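Local coordinates for peptidoglycan synthetase penicillin-binding protein 3 (Bifidobacterium adolescentis, PDB 4YE5) that probably binds penicillin and, as a member of the transpeptidase family, is thought to cross-link peptidoglycan in the cell wall, at residues His303-Pro312 with Ser343-Gly351; His332-Glu340 with Arg558-Trp566. All blocks are in the same frame, centred on the assembly; numbering follows the deposited sequence.

Contact 1 of 2, residues His303-Pro312 with Ser343-Gly351; sequences HKIDDKFTVP and SNVGMVIAG
Phe309, Val311 and Pro312, on and just after strand 308-311 of a two-stranded antiparallel sheet, pack on Val345, Ile349 and Ala350 of a short helix in the penicillin-binding transpeptidase domain. The axes of strand 308-311 and helix 344-350 approach to 8.8 Å with their directions 125° apart, so the strand runs obliquely across the helix. Ser343 and Asn344, at the start of that helix, are consistent with the last two positions of the family's SxN motif; Asn344 OD1 accepts a hydrogen bond from Lys290, the lysine of a likely SxxK motif.

Ile349 spans much of the interface. At its CB the chain divides. CG2, anti to the backbone N, lies 4.1 Å from Phe309 CD2, the two side chains sliding past each other in opposite directions. The other branch, CG1, continues extended (chi2 176°) and carries CD1 to Pro312 CD at 3.8 Å, on the pyrrolidine ring, and leaves it near the carbonyl oxygen of Thr310. Beside this pair, Phe309 CZ meets Ala350 CB at 3.9 Å and also sits over the centre of the His303 ring.

That imidazole is fixed at two edges. Its ND1 donates to Asp307 OD2 in the ring plane, while a water bonded to His303 NE2 donates to Ile349 O. Lys304 N reaches the same Asp307 OD2 from the opposite carboxylate face.

At the N-cap, Ser343 OG, which also hydrogen-bonds Asp324, accepts from Gly346 N at 2.8 Å, and Val311 CG1 rests 3.5 Å from that same oxygen.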
# COMPACT_ATOMS: atom_id res chain seq x y z
N HIS A 303 -0.07 13.30 36.30
CA HIS A 303 -1.14 14.27 36.46
C HIS A 303 -2.47 13.59 36.22
O HIS A 303 -2.52 12.47 35.70
CB HIS A 303 -0.95 15.46 35.50
CG HIS A 303 0.05 16.46 35.98
ND1 HIS A 303 -0.18 17.27 37.08
CD2 HIS A 303 1.29 16.77 35.53
CE1 HIS A 303 0.88 18.04 37.28
NE2 HIS A 303 1.78 17.76 36.36
N LYS A 304 -3.55 14.25 36.63
CA LYS A 304 -4.89 13.87 36.19
C LYS A 304 -5.32 14.83 35.09
O LYS A 304 -4.82 15.96 35.01
CB LYS A 304 -5.90 13.89 37.34
CG LYS A 304 -5.67 12.79 38.39
CD LYS A 304 -6.43 13.13 39.67
CE LYS A 304 -5.97 12.25 40.84
NZ LYS A 304 -5.88 10.81 40.45
N ILE A 305 -6.28 14.39 34.28
CA ILE A 305 -6.68 15.11 33.08
C ILE A 305 -7.28 16.48 33.42
O ILE A 305 -7.22 17.41 32.63
CB ILE A 305 -7.69 14.26 32.24
CG1 ILE A 305 -7.93 14.89 30.87
CG2 ILE A 305 -9.00 14.05 33.01
CD1 ILE A 305 -6.68 15.05 30.08
N ASP A 306 -7.85 16.60 34.61
CA ASP A 306 -8.44 17.88 34.99
C ASP A 306 -7.57 18.70 35.96
O ASP A 306 -8.08 19.64 36.57
CB ASP A 306 -9.86 17.69 35.53
CG ASP A 306 -9.90 16.79 36.76
OD1 ASP A 306 -8.86 16.17 37.10
OD2 ASP A 306 -10.98 16.69 37.37
N ASP A 307 -6.28 18.37 36.07
CA ASP A 307 -5.36 19.15 36.91
C ASP A 307 -5.25 20.58 36.40
O ASP A 307 -5.22 20.81 35.20
CB ASP A 307 -3.96 18.53 36.94
CG ASP A 307 -3.85 17.39 37.95
OD1 ASP A 307 -4.76 17.24 38.79
OD2 ASP A 307 -2.85 16.64 37.90
N LYS A 308 -5.18 21.54 37.32
CA LYS A 308 -5.21 22.95 36.96
C LYS A 308 -3.81 23.54 36.88
O LYS A 308 -3.00 23.35 37.79
CB LYS A 308 -6.03 23.74 37.99
CG LYS A 308 -7.47 23.29 38.14
CD LYS A 308 -8.16 24.09 39.24
CE LYS A 308 -9.63 23.74 39.36
NZ LYS A 308 -9.85 22.29 39.67
N PHE A 309 -3.55 24.28 35.81
CA PHE A 309 -2.26 24.94 35.64
C PHE A 309 -2.43 26.43 35.37
O PHE A 309 -3.45 26.87 34.82
CB PHE A 309 -1.47 24.30 34.48
CG PHE A 309 -1.14 22.84 34.67
CD1 PHE A 309 -2.05 21.85 34.31
CD2 PHE A 309 0.10 22.45 35.19
CE1 PHE A 309 -1.74 20.50 34.48
CE2 PHE A 309 0.42 21.10 35.35
CZ PHE A 309 -0.50 20.12 34.99
N THR A 310 -1.42 27.20 35.76
CA THR A 310 -1.26 28.57 35.29
C THR A 310 -0.16 28.56 34.25
O THR A 310 0.99 28.26 34.54
CB THR A 310 -0.87 29.51 36.44
OG1 THR A 310 -1.89 29.47 37.45
CG2 THR A 310 -0.73 30.94 35.93
N VAL A 311 -0.52 28.89 33.02
CA VAL A 311 0.39 28.71 31.90
C VAL A 311 0.74 30.06 31.31
O VAL A 311 -0.08 30.67 30.62
CB VAL A 311 -0.24 27.79 30.81
CG1 VAL A 311 0.79 27.40 29.77
CG2 VAL A 311 -0.83 26.55 31.44
N PRO A 312 1.95 30.55 31.58
CA PRO A 312 2.43 31.84 31.07
C PRO A 312 2.79 31.66 29.61
O PRO A 312 2.78 30.52 29.14
CB PRO A 312 3.67 32.11 31.92
CG PRO A 312 4.20 30.76 32.24
CD PRO A 312 3.00 29.84 32.35
N SER A 343 -0.55 24.08 23.77
CA SER A 343 0.46 24.83 24.52
C SER A 343 1.71 24.02 24.82
O SER A 343 1.73 23.17 25.72
CB SER A 343 -0.14 25.38 25.81
OG SER A 343 0.87 25.98 26.62
N ASN A 344 2.76 24.31 24.06
CA ASN A 344 4.10 23.78 24.31
C ASN A 344 4.52 24.09 25.73
O ASN A 344 5.10 23.25 26.42
CB ASN A 344 5.12 24.41 23.36
CG ASN A 344 4.77 24.19 21.91
OD1 ASN A 344 4.07 23.24 21.58
ND2 ASN A 344 5.25 25.06 21.04
N VAL A 345 4.25 25.32 26.15
CA VAL A 345 4.68 25.77 27.46
C VAL A 345 3.98 24.93 28.53
O VAL A 345 4.62 24.42 29.44
CB VAL A 345 4.41 27.28 27.66
CG1 VAL A 345 4.64 27.68 29.12
CG2 VAL A 345 5.30 28.12 26.72
N GLY A 346 2.67 24.75 28.39
CA GLY A 346 1.93 23.89 29.30
C GLY A 346 2.49 22.47 29.38
O GLY A 346 2.55 21.88 30.46
N MSE A 347 2.91 21.92 28.24
CA MSE A 347 3.45 20.57 28.20
C MSE A 347 4.77 20.49 28.97
O MSE A 347 5.03 19.53 29.68
CB MSE A 347 3.67 20.10 26.76
CG MSE A 347 2.39 19.82 25.97
SE MSE A 347 1.29 18.43 26.78
CE MSE A 347 2.30 16.82 26.32
N VAL A 348 5.61 21.50 28.79
CA VAL A 348 6.87 21.56 29.54
C VAL A 348 6.63 21.63 31.04
O VAL A 348 7.27 20.92 31.81
CB VAL A 348 7.72 22.76 29.08
CG1 VAL A 348 8.86 23.04 30.08
CG2 VAL A 348 8.22 22.50 27.66
N ILE A 349 5.70 22.48 31.45
CA ILE A 349 5.36 22.57 32.87
C ILE A 349 4.76 21.25 33.38
O ILE A 349 5.22 20.72 34.39
CB ILE A 349 4.38 23.73 33.15
CG1 ILE A 349 5.06 25.06 32.81
CG2 ILE A 349 3.94 23.70 34.62
CD1 ILE A 349 4.18 26.27 32.95
N ALA A 350 3.76 20.73 32.68
CA ALA A 350 3.10 19.49 33.10
C ALA A 350 4.07 18.30 33.15
O ALA A 350 3.94 17.44 34.01
CB ALA A 350 1.93 19.16 32.16
N GLY A 351 5.02 18.26 32.23
CA GLY A 351 5.88 17.10 32.10
C GLY A 351 7.09 17.12 33.02
O GLY A 351 7.97 16.27 32.89
O HOH W 1 3.73 19.57 36.58

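Contact 2 of 2, residues His332-Glu340 with Arg558-Trp566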
# COMPACT_ATOMS: atom_id res chain seq x y z
N HIS A 332 -5.41 30.14 32.63
CA HIS A 332 -5.93 29.17 33.60
C HIS A 332 -6.47 27.96 32.86
O HIS A 332 -7.68 27.83 32.66
CB HIS A 332 -7.05 29.79 34.43
CG HIS A 332 -6.58 30.79 35.44
ND1 HIS A 332 -7.42 31.36 36.38
CD2 HIS A 332 -5.36 31.33 35.67
CE1 HIS A 332 -6.74 32.20 37.13
NE2 HIS A 332 -5.48 32.20 36.73
N TRP A 333 -5.58 27.06 32.46
CA TRP A 333 -5.94 25.88 31.69
C TRP A 333 -5.79 24.61 32.51
O TRP A 333 -4.87 24.51 33.33
CB TRP A 333 -5.07 25.78 30.44
CG TRP A 333 -5.34 26.86 29.41
CD1 TRP A 333 -6.51 27.53 29.22
CD2 TRP A 333 -4.41 27.39 28.45
NE1 TRP A 333 -6.38 28.44 28.19
CE2 TRP A 333 -5.10 28.37 27.70
CE3 TRP A 333 -3.08 27.11 28.14
CZ2 TRP A 333 -4.49 29.10 26.67
CZ3 TRP A 333 -2.47 27.83 27.11
CH2 TRP A 333 -3.18 28.81 26.39
N THR A 334 -6.68 23.65 32.29
CA THR A 334 -6.47 22.31 32.81
C THR A 334 -5.52 21.55 31.89
O THR A 334 -5.12 22.07 30.85
CB THR A 334 -7.77 21.52 32.87
OG1 THR A 334 -8.28 21.39 31.54
CG2 THR A 334 -8.79 22.24 33.80
N LEU A 335 -5.16 20.33 32.27
CA LEU A 335 -4.28 19.54 31.41
C LEU A 335 -4.96 19.31 30.05
O LEU A 335 -4.30 19.40 29.01
CB LEU A 335 -3.92 18.20 32.05
CG LEU A 335 -2.83 17.42 31.32
CD1 LEU A 335 -1.52 18.19 31.34
CD2 LEU A 335 -2.65 16.04 31.95
N ALA A 336 -6.26 19.03 30.07
CA ALA A 336 -7.02 18.90 28.83
C ALA A 336 -6.93 20.18 27.98
O ALA A 336 -6.77 20.13 26.76
CB ALA A 336 -8.48 18.55 29.13
N GLY A 337 -7.00 21.34 28.64
CA GLY A 337 -6.90 22.62 27.93
C GLY A 337 -5.53 22.87 27.32
O GLY A 337 -5.42 23.51 26.27
N ILE A 338 -4.47 22.39 27.97
CA ILE A 338 -3.13 22.48 27.39
C ILE A 338 -3.08 21.76 26.04
O ILE A 338 -2.45 22.23 25.07
CB ILE A 338 -2.04 21.95 28.38
CG1 ILE A 338 -1.78 23.01 29.47
CG2 ILE A 338 -0.75 21.60 27.63
CD1 ILE A 338 -1.15 22.47 30.75
N LEU A 339 -3.76 20.61 25.96
CA LEU A 339 -3.87 19.87 24.70
C LEU A 339 -4.68 20.69 23.68
O LEU A 339 -4.25 20.92 22.55
CB LEU A 339 -4.57 18.51 24.91
CG LEU A 339 -4.67 17.69 23.61
CD1 LEU A 339 -3.26 17.26 23.11
CD2 LEU A 339 -5.64 16.49 23.67
N GLU A 340 -5.86 21.11 24.11
CA GLU A 340 -6.79 21.85 23.25
C GLU A 340 -6.17 23.14 22.69
O GLU A 340 -6.40 23.52 21.53
CB GLU A 340 -8.05 22.20 24.05
CG GLU A 340 -9.03 23.03 23.28
CD GLU A 340 -9.61 24.16 24.11
OE1 GLU A 340 -9.17 24.35 25.27
OE2 GLU A 340 -10.50 24.86 23.58
N ARG A 558 -23.13 15.32 23.47
CA ARG A 558 -22.01 15.26 24.41
C ARG A 558 -22.44 15.71 25.82
O ARG A 558 -22.92 16.82 26.00
CB ARG A 558 -20.86 16.14 23.90
CG ARG A 558 -19.55 15.95 24.67
CD ARG A 558 -18.44 16.90 24.17
NE ARG A 558 -17.18 16.54 24.80
CZ ARG A 558 -16.12 17.33 24.91
NH1 ARG A 558 -16.15 18.56 24.40
NH2 ARG A 558 -15.03 16.89 25.52
N THR A 559 -22.25 14.85 26.82
CA THR A 559 -22.68 15.20 28.18
C THR A 559 -21.58 15.12 29.23
O THR A 559 -21.83 15.39 30.39
CB THR A 559 -23.83 14.29 28.68
OG1 THR A 559 -23.39 12.92 28.70
CG2 THR A 559 -25.08 14.44 27.80
N ASP A 560 -20.38 14.74 28.84
CA ASP A 560 -19.35 14.49 29.86
C ASP A 560 -18.03 15.23 29.61
O ASP A 560 -16.96 14.72 29.98
CB ASP A 560 -19.09 12.98 29.98
CG ASP A 560 -18.55 12.36 28.69
OD1 ASP A 560 -18.55 13.03 27.63
OD2 ASP A 560 -18.15 11.17 28.73
N ALA A 561 -18.09 16.42 29.02
CA ALA A 561 -16.87 17.12 28.64
C ALA A 561 -15.98 17.37 29.86
O ALA A 561 -16.45 17.83 30.88
CB ALA A 561 -17.20 18.46 27.95
N ILE A 562 -14.69 17.05 29.75
CA ILE A 562 -13.77 17.38 30.82
C ILE A 562 -13.38 18.84 30.62
O ILE A 562 -13.06 19.25 29.51
CB ILE A 562 -12.54 16.44 30.80
CG1 ILE A 562 -12.97 15.01 31.13
CG2 ILE A 562 -11.47 16.91 31.79
CD1 ILE A 562 -11.96 13.95 30.74
N PRO A 563 -13.46 19.65 31.69
CA PRO A 563 -13.18 21.09 31.57
C PRO A 563 -11.79 21.39 31.03
O PRO A 563 -10.80 20.72 31.38
CB PRO A 563 -13.33 21.62 33.02
CG PRO A 563 -13.38 20.38 33.89
CD PRO A 563 -13.95 19.29 33.03
N VAL A 564 -11.71 22.40 30.16
CA VAL A 564 -10.44 22.80 29.55
C VAL A 564 -9.84 24.02 30.24
O VAL A 564 -8.68 24.39 30.01
CB VAL A 564 -10.64 23.10 28.05
CG1 VAL A 564 -10.69 21.80 27.25
CG2 VAL A 564 -11.93 23.94 27.83
N ASN A 565 -10.63 24.66 31.09
CA ASN A 565 -10.09 25.76 31.90
C ASN A 565 -10.64 25.73 33.31
O ASN A 565 -11.45 24.86 33.65
CB ASN A 565 -10.36 27.11 31.23
CG ASN A 565 -11.79 27.25 30.73
OD1 ASN A 565 -12.74 26.96 31.46
ND2 ASN A 565 -11.94 27.67 29.48
N TRP A 566 -10.18 26.67 34.14
CA TRP A 566 -10.68 26.79 35.50
C TRP A 566 -10.69 28.27 35.87
O TRP A 566 -10.17 29.10 35.12
CB TRP A 566 -9.80 25.99 36.46
CG TRP A 566 -8.36 26.39 36.41
CD1 TRP A 566 -7.41 25.97 35.53
CD2 TRP A 566 -7.71 27.32 37.29
NE1 TRP A 566 -6.20 26.57 35.80
CE2 TRP A 566 -6.36 27.40 36.88
CE3 TRP A 566 -8.13 28.09 38.38
CZ2 TRP A 566 -5.43 28.22 37.52
CZ3 TRP A 566 -7.21 28.90 39.02
CH2 TRP A 566 -5.87 28.96 38.59
OXT TRP A 566 -11.23 28.66 36.91
O HOH W 2 -8.80 26.18 27.27
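His332 and the C-terminal Trp566 form an offset stack: the imidazole and the six-membered ring of the indole lie with centroids 3.8 Å apart and planes only 2° from parallel. His332 CB adds a CH-pi contact, standing over the face of the five-membered ring. Backbone bonding fixes the same pair, since Trp566 N donates to His332 O at 3.1 Å. The indole NE1 is turned elsewhere, to the carbonyl oxygen of Phe309.

Trp333 makes a single beta bridge with Asn565, and Asn565 CB lies loosely at the edge of the Trp333 indole. Thr334 is the polar centre. Its N donates to Val564 O at 3.1 Å, and its chi1 of 62° sets OG1 between backbone N and carbonyl carbon, where it donates to Pro563 O at 2.6 Å while accepting from Gly337 N at 3.2 Å. One hydroxyl therefore both caps the helix and holds the tail.

Ala336 CB then faces Ile562 and Val564 in loose apolar contact. Gly337, with no side chain, lets Val564 O come within 3.3 Å of its CA in a C-H...O contact, so this oxygen serves Thr334 N, Gly337 CA and, more distantly, Trp333 CA. Last, Glu340 OE1 lies 3.4 Å from Val564 CB, the side chains crossing at about a right angle; a water donates to OE1 and Val564 O, while OE2 bonds His471. The whole is a strand-to-helix junction with a threonine N-cap, to which the transpeptidase chain's C-terminal tail is fastened through its Pro563 and Val564 carbonyls and the backbone N and ring of Trp566.

In the fold
Contacts 1 and 2 have centres about 11 Å apart, both 38 to 39 Å from the centre of the elongated chain. Their segments alternate along the sequence: 303-312, 332-340, 343-351, then 558-566 at the C-terminus. Strands 308-311 and 331-334 are antiparallel neighbours in one two-stranded sheet, joined by Phe309 N and Trp333 O at 2.8 Å, and helices 335-340 and 344-350 follow one another. Phe309 also touches Leu335 and Ile338 of the first helix. The C-terminal tail thus closes onto this sheet, Trp566 reaching both strands, while strand 308-311 packs against the helix that begins at the probable SxN motif, linking the chain end structurally to the surroundings of the likely active site.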